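PDB 2XSU: catechol 1,2 dioxygenase from Acinetobacter radioresistens, which probably catalyses the iron(III)-dependent intradiol cleavage of catechol by molecular oxygen to cis,cis-muconate, the first step of the catechol branch of the beta-ketoadipate pathway. Local coordinates for residues L111-A116 with S168-S173; G141-T146 with I183-N188. The protein carries 1 engineered substitution. All coordinates share one frame; numbering follows the deposited sequence.

Overall arrangement
Both contacts belong to the beta-rich dioxygenase part of the chain, and their segments alternate along the sequence; after 168-173 the chain enters strand 180-184, whose end begins the second half of interaction 2. Their centres lie 25 Å apart and their nearest atoms about 7 Å apart, without touching. Interaction 1 sits beside the active site: the side chain of Leu-111 comes within about 5 Å of the iron(III) ion and about 3 Å of the side chain of its ligand Tyr-167, the residue just before Ser-168. Interaction 2 is remote from the metal, where strand 136-145 meets the turn that follows strand 180-184.

Interaction 1: residues L111-A116 with S168-S173; sequences LYVAGA and SFFDKS
Leu-111 sets its CD2 methyl over the face of the Phe-170 ring, a CH-pi contact beside the iron site of the intradiol dioxygenase fold. Leu-111 CD2 stands 3.7 Å from the Phe-170 ring centroid, 8° off the ring normal, and so almost directly over the centre. Phe-169 takes the opposite face: its CD2 lies 3.9 Å above the Phe-170 plane, again over the middle, so that the ring is held between a leucine methyl and the rim of its neighbour in sequence.

Val-113 points toward this pair and divides its two methyls. CG1, anti to the backbone N (chi1 -178°), sits over one face of the Phe-169 ring, offset toward the rim. Val-113 CG2 does more of the touching, lying 3.8 Å from Phe-169 CD2 and meeting the Phe-170 ring obliquely at CE2. No hydrogen bond links the two segments directly, but Arg-180, at the start of strand 180-184, joins them, giving NH1 to Leu-111 O and NH2 to Ser-168 O. Strand 310-311, near the C-terminus, also packs its Ala-310 on Val-113 and Phe-169.

Leu-111 also touches Tyr-167, an iron ligand, which ties this apolar cluster to the metal site. At the rim of the Phe-170 ring, Phe-170 CE2 comes 3.6 Å from Leu-111 O.

Interaction 2: residues G141-T146 with I183-N188; sequences GTVTDT and ILTDVN
Val-143 and Thr-185 meet methyl to methyl, CG2 against CG2 at 3.5 Å, a close apolar approach in which the two side chains cross at about a right angle. The valine has CG1 anti to its own backbone N (chi1 180°), which turns CG2 to the threonine. Val-156, on strand 155-159, touches both side chains. A second, looser contact is made by Thr-142, whose CG2 methyl stands 3.9 Å from the carbonyl oxygen Asn-188 O.

These contacts lie in the beta-sandwich core that intradiol dioxygenases share and join strand 136-145, which pairs with strands 190-196 and 284-293, to the turn after strand 180-184; that turn carries the chain into strand 190-196, and the backbone of Val-143 bonds with Gly-189, immediately after segment 183-188.

The hydrogen bonds serve mainly to fix the turn and the threonine. With chi1 at 56°, Thr-185 sends OG1 between its backbone N and carbonyl carbon, and this hydroxyl is bonded to Ile-151 O and to Ala-154 N, while CG2 is left to face the valine. Asp-186 forms an Asx turn: its OD1 accepts from Asn-188 N at 2.8 Å, with an N-H...O angle of 141° and the donor 39° out of the carboxylate plane. Asp-186 OD1 also accepts from Lys-190 N, the first residue of strand 190-196.

Interaction 1: residues L111-A116 with S168-S173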
ATOM      1  N   LEU A 111       6.767 -16.414  -2.392  1.00 11.66           N
ATOM      2  CA  LEU A 111       8.144 -16.688  -2.875  1.00 12.22           C
ATOM      3  C   LEU A 111       8.246 -17.710  -4.024  1.00 11.38           C
ATOM      4  O   LEU A 111       9.347 -18.230  -4.321  1.00 12.01           O
ATOM      5  CB  LEU A 111       9.056 -17.084  -1.701  1.00 12.51           C
ATOM      6  CG  LEU A 111       9.083 -16.087  -0.539  1.00 13.24           C
ATOM      7  CD1 LEU A 111       9.974 -16.625   0.605  1.00 18.30           C
ATOM      8  CD2 LEU A 111       9.521 -14.688  -0.991  1.00 13.98           C
ATOM      9  N   TYR A 112       7.136 -17.998  -4.701  1.00 10.47           N
ATOM     10  CA  TYR A 112       7.226 -18.792  -5.933  1.00 10.90           C
ATOM     11  C   TYR A 112       7.999 -18.070  -7.026  1.00 11.48           C
ATOM     12  O   TYR A 112       7.871 -16.847  -7.182  1.00 12.04           O
ATOM     13  CB  TYR A 112       5.833 -19.178  -6.441  1.00 11.23           C
ATOM     14  CG  TYR A 112       5.846 -19.953  -7.748  1.00 12.43           C
ATOM     15  CD1 TYR A 112       6.154 -21.321  -7.782  1.00 11.58           C
ATOM     16  CD2 TYR A 112       5.536 -19.315  -8.953  1.00 13.11           C
ATOM     17  CE1 TYR A 112       6.156 -22.030  -8.989  1.00 13.24           C
ATOM     18  CE2 TYR A 112       5.515 -20.002 -10.162  1.00 14.30           C
ATOM     19  CZ  TYR A 112       5.817 -21.357 -10.187  1.00 12.12           C
ATOM     20  OH  TYR A 112       5.794 -22.044 -11.389  1.00 15.01           O
ATOM     21  N   VAL A 113       8.814 -18.835  -7.764  1.00 11.19           N
ATOM     22  CA  VAL A 113       9.502 -18.309  -8.972  1.00 12.25           C
ATOM     23  C   VAL A 113       9.246 -19.261 -10.166  1.00 11.92           C
ATOM     24  O   VAL A 113       9.559 -20.439 -10.093  1.00 12.43           O
ATOM     25  CB  VAL A 113      11.020 -18.084  -8.734  1.00 11.61           C
ATOM     26  CG1 VAL A 113      11.668 -17.494 -10.034  1.00 13.89           C
ATOM     27  CG2 VAL A 113      11.264 -17.183  -7.518  1.00 13.47           C
ATOM     28  N   ALA A 114       8.706 -18.750 -11.287  1.00 12.97           N
ATOM     29  CA  ALA A 114       8.451 -19.566 -12.468  1.00 13.22           C
ATOM     30  C   ALA A 114       9.751 -19.755 -13.258  1.00 13.73           C
ATOM     31  O   ALA A 114      10.616 -18.892 -13.204  1.00 13.52           O
ATOM     32  CB  ALA A 114       7.387 -18.901 -13.352  1.00 14.04           C
ATOM     33  N   GLY A 115       9.860 -20.895 -13.933  1.00 14.05           N
ATOM     34  CA  GLY A 115      11.008 -21.229 -14.810  1.00 15.52           C
ATOM     35  C   GLY A 115      11.971 -22.291 -14.293  1.00 15.94           C
ATOM     36  O   GLY A 115      13.063 -22.464 -14.858  1.00 17.63           O
ATOM     37  N   ALA A 116      11.581 -23.017 -13.239  1.00 15.00           N
ATOM     38  CA  ALA A 116      12.505 -23.974 -12.615  1.00 15.11           C
ATOM     39  C   ALA A 116      12.817 -25.156 -13.531  1.00 15.02           C
ATOM     40  O   ALA A 116      12.003 -25.519 -14.402  1.00 16.49           O
ATOM     41  CB  ALA A 116      11.927 -24.471 -11.264  1.00 15.08           C
ATOM     42  N   SER A 168      16.078 -19.229  -2.758  1.00 14.26           N
ATOM     43  CA  SER A 168      16.810 -18.739  -3.932  1.00 14.89           C
ATOM     44  C   SER A 168      15.987 -17.677  -4.672  1.00 16.88           C
ATOM     45  O   SER A 168      14.752 -17.583  -4.518  1.00 14.30           O
ATOM     46  CB  SER A 168      17.198 -19.890  -4.865  1.00 14.63           C
ATOM     47  OG  SER A 168      16.023 -20.486  -5.438  1.00 13.47           O
ATOM     48  N   PHE A 169      16.724 -16.883  -5.457  1.00 18.90           N
ATOM     49  CA  PHE A 169      16.229 -15.767  -6.255  1.00 20.75           C
ATOM     50  C   PHE A 169      16.115 -14.555  -5.362  1.00 21.93           C
ATOM     51  O   PHE A 169      16.674 -13.505  -5.673  1.00 23.47           O
ATOM     52  CB  PHE A 169      14.934 -16.102  -7.028  1.00 20.85           C
ATOM     53  CG  PHE A 169      14.451 -14.978  -7.910  1.00 23.07           C
ATOM     54  CD1 PHE A 169      14.964 -14.832  -9.204  1.00 25.13           C
ATOM     55  CD2 PHE A 169      13.499 -14.067  -7.445  1.00 25.30           C
ATOM     56  CE1 PHE A 169      14.519 -13.782 -10.036  1.00 25.62           C
ATOM     57  CE2 PHE A 169      13.053 -13.020  -8.253  1.00 25.81           C
ATOM     58  CZ  PHE A 169      13.571 -12.886  -9.557  1.00 25.88           C
ATOM     59  N   PHE A 170      15.427 -14.702  -4.234  1.00 21.72           N
ATOM     60  CA  PHE A 170      15.353 -13.659  -3.228  1.00 23.16           C
ATOM     61  C   PHE A 170      16.659 -13.486  -2.466  1.00 24.12           C
ATOM     62  O   PHE A 170      17.096 -12.350  -2.243  1.00 25.61           O
ATOM     63  CB  PHE A 170      14.135 -13.890  -2.318  1.00 21.99           C
ATOM     64  CG  PHE A 170      12.861 -13.931  -3.092  1.00 21.97           C
ATOM     65  CD1 PHE A 170      12.217 -12.750  -3.451  1.00 19.30           C
ATOM     66  CD2 PHE A 170      12.350 -15.138  -3.552  1.00 17.29           C
ATOM     67  CE1 PHE A 170      11.081 -12.772  -4.222  1.00 19.73           C
ATOM     68  CE2 PHE A 170      11.211 -15.172  -4.322  1.00 16.70           C
ATOM     69  CZ  PHE A 170      10.563 -13.974  -4.661  1.00 18.31           C
ATOM     70  N   ASP A 171      17.284 -14.604  -2.094  1.00 24.23           N
ATOM     71  CA  ASP A 171      18.641 -14.657  -1.557  1.00 24.40           C
ATOM     72  C   ASP A 171      19.613 -14.780  -2.750  1.00 26.08           C
ATOM     73  O   ASP A 171      19.828 -15.862  -3.277  1.00 26.05           O
ATOM     74  CB  ASP A 171      18.723 -15.882  -0.626  1.00 23.93           C
ATOM     75  CG  ASP A 171      20.126 -16.189  -0.115  1.00 23.67           C
ATOM     76  OD1 ASP A 171      20.277 -17.282   0.474  1.00 19.85           O
ATOM     77  OD2 ASP A 171      21.069 -15.364  -0.273  1.00 24.94           O
ATOM     78  N   LYS A 172      20.171 -13.660  -3.200  1.00 27.95           N
ATOM     79  CA  LYS A 172      20.984 -13.676  -4.419  1.00 29.78           C
ATOM     80  C   LYS A 172      22.323 -14.408  -4.294  1.00 30.00           C
ATOM     81  O   LYS A 172      23.000 -14.616  -5.307  1.00 31.25           O
ATOM     82  CB  LYS A 172      21.185 -12.260  -4.976  1.00 30.38           C
ATOM     83  CG  LYS A 172      20.004 -11.762  -5.792  1.00 32.91           C
ATOM     84  CD  LYS A 172      19.955 -10.236  -5.795  1.00 37.69           C
ATOM     85  CE  LYS A 172      18.519  -9.760  -5.951  1.00 40.36           C
ATOM     86  NZ  LYS A 172      18.261  -8.511  -5.169  1.00 42.09           N
ATOM     87  N   SER A 173      22.690 -14.799  -3.072  1.00 29.83           N
ATOM     88  CA  SER A 173      23.866 -15.644  -2.830  1.00 29.58           C
ATOM     89  C   SER A 173      23.703 -17.115  -3.257  1.00 28.72           C
ATOM     90  O   SER A 173      24.691 -17.814  -3.511  1.00 29.88           O
ATOM     91  CB  SER A 173      24.286 -15.568  -1.359  1.00 29.71           C
ATOM     92  OG  SER A 173      23.502 -16.407  -0.537  1.00 31.28           O
TER

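Interaction 2: residues G141-T146 with I183-N188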
ATOM      1  N   GLY A 141       6.338 -39.522  -3.332  1.00 13.55           N
ATOM      2  CA  GLY A 141       4.902 -39.694  -3.287  1.00 14.28           C
ATOM      3  C   GLY A 141       4.346 -40.167  -4.603  1.00 15.74           C
ATOM      4  O   GLY A 141       5.038 -40.156  -5.621  1.00 14.59           O
ATOM      5  N   THR A 142       3.081 -40.573  -4.548  1.00 15.75           N
ATOM      6  CA  THR A 142       2.308 -40.939  -5.716  1.00 16.69           C
ATOM      7  C   THR A 142       1.192 -39.919  -5.875  1.00 15.70           C
ATOM      8  O   THR A 142       0.569 -39.512  -4.877  1.00 16.46           O
ATOM      9  CB  THR A 142       1.724 -42.354  -5.518  1.00 16.02           C
ATOM     10  OG1 THR A 142       2.790 -43.280  -5.238  1.00 18.98           O
ATOM     11  CG2 THR A 142       0.947 -42.824  -6.778  1.00 18.89           C
ATOM     12  N   VAL A 143       0.916 -39.520  -7.115  1.00 15.74           N
ATOM     13  CA  VAL A 143      -0.195 -38.619  -7.406  1.00 15.52           C
ATOM     14  C   VAL A 143      -1.326 -39.463  -7.995  1.00 17.53           C
ATOM     15  O   VAL A 143      -1.126 -40.182  -8.978  1.00 17.92           O
ATOM     16  CB  VAL A 143       0.208 -37.481  -8.369  1.00 15.50           C
ATOM     17  CG1 VAL A 143      -0.990 -36.540  -8.664  1.00 15.21           C
ATOM     18  CG2 VAL A 143       1.404 -36.682  -7.779  1.00 15.11           C
ATOM     19  N   THR A 144      -2.495 -39.384  -7.368  1.00 17.91           N
ATOM     20  CA  THR A 144      -3.648 -40.205  -7.765  1.00 19.14           C
ATOM     21  C   THR A 144      -4.914 -39.367  -7.875  1.00 19.86           C
ATOM     22  O   THR A 144      -4.959 -38.202  -7.431  1.00 18.92           O
ATOM     23  CB  THR A 144      -3.920 -41.340  -6.747  1.00 19.39           C
ATOM     24  OG1 THR A 144      -4.259 -40.798  -5.460  1.00 19.87           O
ATOM     25  CG2 THR A 144      -2.736 -42.281  -6.619  1.00 20.36           C
ATOM     26  N   ASP A 145      -5.957 -39.968  -8.450  1.00 20.95           N
ATOM     27  CA  ASP A 145      -7.296 -39.390  -8.344  1.00 22.95           C
ATOM     28  C   ASP A 145      -7.911 -39.804  -6.993  1.00 24.10           C
ATOM     29  O   ASP A 145      -7.270 -40.509  -6.206  1.00 24.43           O
ATOM     30  CB  ASP A 145      -8.163 -39.795  -9.551  1.00 23.24           C
ATOM     31  CG  ASP A 145      -8.464 -41.285  -9.606  1.00 24.34           C
ATOM     32  OD1 ASP A 145      -8.259 -42.015  -8.611  1.00 25.90           O
ATOM     33  OD2 ASP A 145      -8.938 -41.719 -10.681  1.00 29.72           O
ATOM     34  N   THR A 146      -9.148 -39.389  -6.721  1.00 26.08           N
ATOM     35  CA  THR A 146      -9.774 -39.708  -5.420  1.00 28.56           C
ATOM     36  C   THR A 146     -10.070 -41.197  -5.175  1.00 29.75           C
ATOM     37  O   THR A 146     -10.325 -41.590  -4.026  1.00 31.01           O
ATOM     38  CB  THR A 146     -11.059 -38.897  -5.172  1.00 28.05           C
ATOM     39  OG1 THR A 146     -11.937 -39.063  -6.288  1.00 30.17           O
ATOM     40  CG2 THR A 146     -10.724 -37.408  -4.979  1.00 29.39           C
ATOM     41  N   ILE A 183       8.841 -31.557 -11.280  1.00 12.54           N
ATOM     42  CA  ILE A 183       8.988 -33.012 -11.509  1.00 13.54           C
ATOM     43  C   ILE A 183       7.695 -33.538 -12.147  1.00 14.76           C
ATOM     44  O   ILE A 183       6.610 -33.382 -11.595  1.00 15.22           O
ATOM     45  CB  ILE A 183       9.256 -33.814 -10.204  1.00 13.56           C
ATOM     46  CG1 ILE A 183      10.422 -33.241  -9.416  1.00 15.64           C
ATOM     47  CG2 ILE A 183       9.549 -35.296 -10.543  1.00 14.48           C
ATOM     48  CD1 ILE A 183      10.544 -33.814  -7.982  1.00 12.83           C
ATOM     49  N   LEU A 184       7.801 -34.192 -13.310  1.00 15.08           N
ATOM     50  CA  LEU A 184       6.601 -34.789 -13.908  1.00 15.26           C
ATOM     51  C   LEU A 184       6.471 -36.210 -13.413  1.00 15.09           C
ATOM     52  O   LEU A 184       7.438 -36.967 -13.445  1.00 15.78           O
ATOM     53  CB  LEU A 184       6.667 -34.775 -15.459  1.00 14.99           C
ATOM     54  CG  LEU A 184       6.927 -33.419 -16.116  1.00 17.07           C
ATOM     55  CD1 LEU A 184       7.156 -33.571 -17.658  1.00 18.86           C
ATOM     56  CD2 LEU A 184       5.784 -32.451 -15.810  1.00 19.38           C
ATOM     57  N   THR A 185       5.283 -36.591 -12.935  1.00 14.82           N
ATOM     58  CA  THR A 185       5.133 -37.946 -12.382  1.00 15.06           C
ATOM     59  C   THR A 185       5.377 -38.993 -13.488  1.00 15.79           C
ATOM     60  O   THR A 185       5.053 -38.761 -14.669  1.00 16.37           O
ATOM     61  CB  THR A 185       3.777 -38.212 -11.724  1.00 15.15           C
ATOM     62  OG1 THR A 185       2.742 -37.941 -12.666  1.00 15.70           O
ATOM     63  CG2 THR A 185       3.584 -37.280 -10.475  1.00 15.63           C
ATOM     64  N   ASP A 186       5.970 -40.111 -13.091  1.00 16.96           N
ATOM     65  CA  ASP A 186       6.358 -41.146 -14.053  1.00 18.19           C
ATOM     66  C   ASP A 186       5.181 -42.082 -14.350  1.00 19.76           C
ATOM     67  O   ASP A 186       4.038 -41.828 -13.949  1.00 18.45           O
ATOM     68  CB  ASP A 186       7.595 -41.906 -13.543  1.00 18.42           C
ATOM     69  CG  ASP A 186       7.339 -42.692 -12.249  1.00 16.35           C
ATOM     70  OD1 ASP A 186       6.192 -43.079 -11.939  1.00 17.19           O
ATOM     71  OD2 ASP A 186       8.334 -42.964 -11.541  1.00 19.80           O
ATOM     72  N   VAL A 187       5.472 -43.174 -15.063  1.00 20.85           N
ATOM     73  CA  VAL A 187       4.448 -44.148 -15.442  1.00 22.05           C
ATOM     74  C   VAL A 187       3.698 -44.801 -14.259  1.00 22.38           C
ATOM     75  O   VAL A 187       2.585 -45.312 -14.427  1.00 23.70           O
ATOM     76  CB  VAL A 187       5.051 -45.237 -16.398  1.00 22.03           C
ATOM     77  CG1 VAL A 187       5.990 -46.149 -15.658  1.00 22.72           C
ATOM     78  CG2 VAL A 187       3.921 -46.029 -17.051  1.00 24.18           C
ATOM     79  N   ASN A 188       4.297 -44.758 -13.067  1.00 21.87           N
ATOM     80  CA  ASN A 188       3.665 -45.292 -11.859  1.00 21.57           C
ATOM     81  C   ASN A 188       3.020 -44.199 -10.982  1.00 20.67           C
ATOM     82  O   ASN A 188       2.570 -44.485  -9.862  1.00 21.05           O
ATOM     83  CB  ASN A 188       4.673 -46.136 -11.054  1.00 22.48           C
ATOM     84  CG  ASN A 188       5.295 -47.280 -11.895  1.00 24.17           C
ATOM     85  OD1 ASN A 188       6.517 -47.437 -11.948  1.00 28.90           O
ATOM     86  ND2 ASN A 188       4.455 -48.035 -12.570  1.00 26.29           N
TER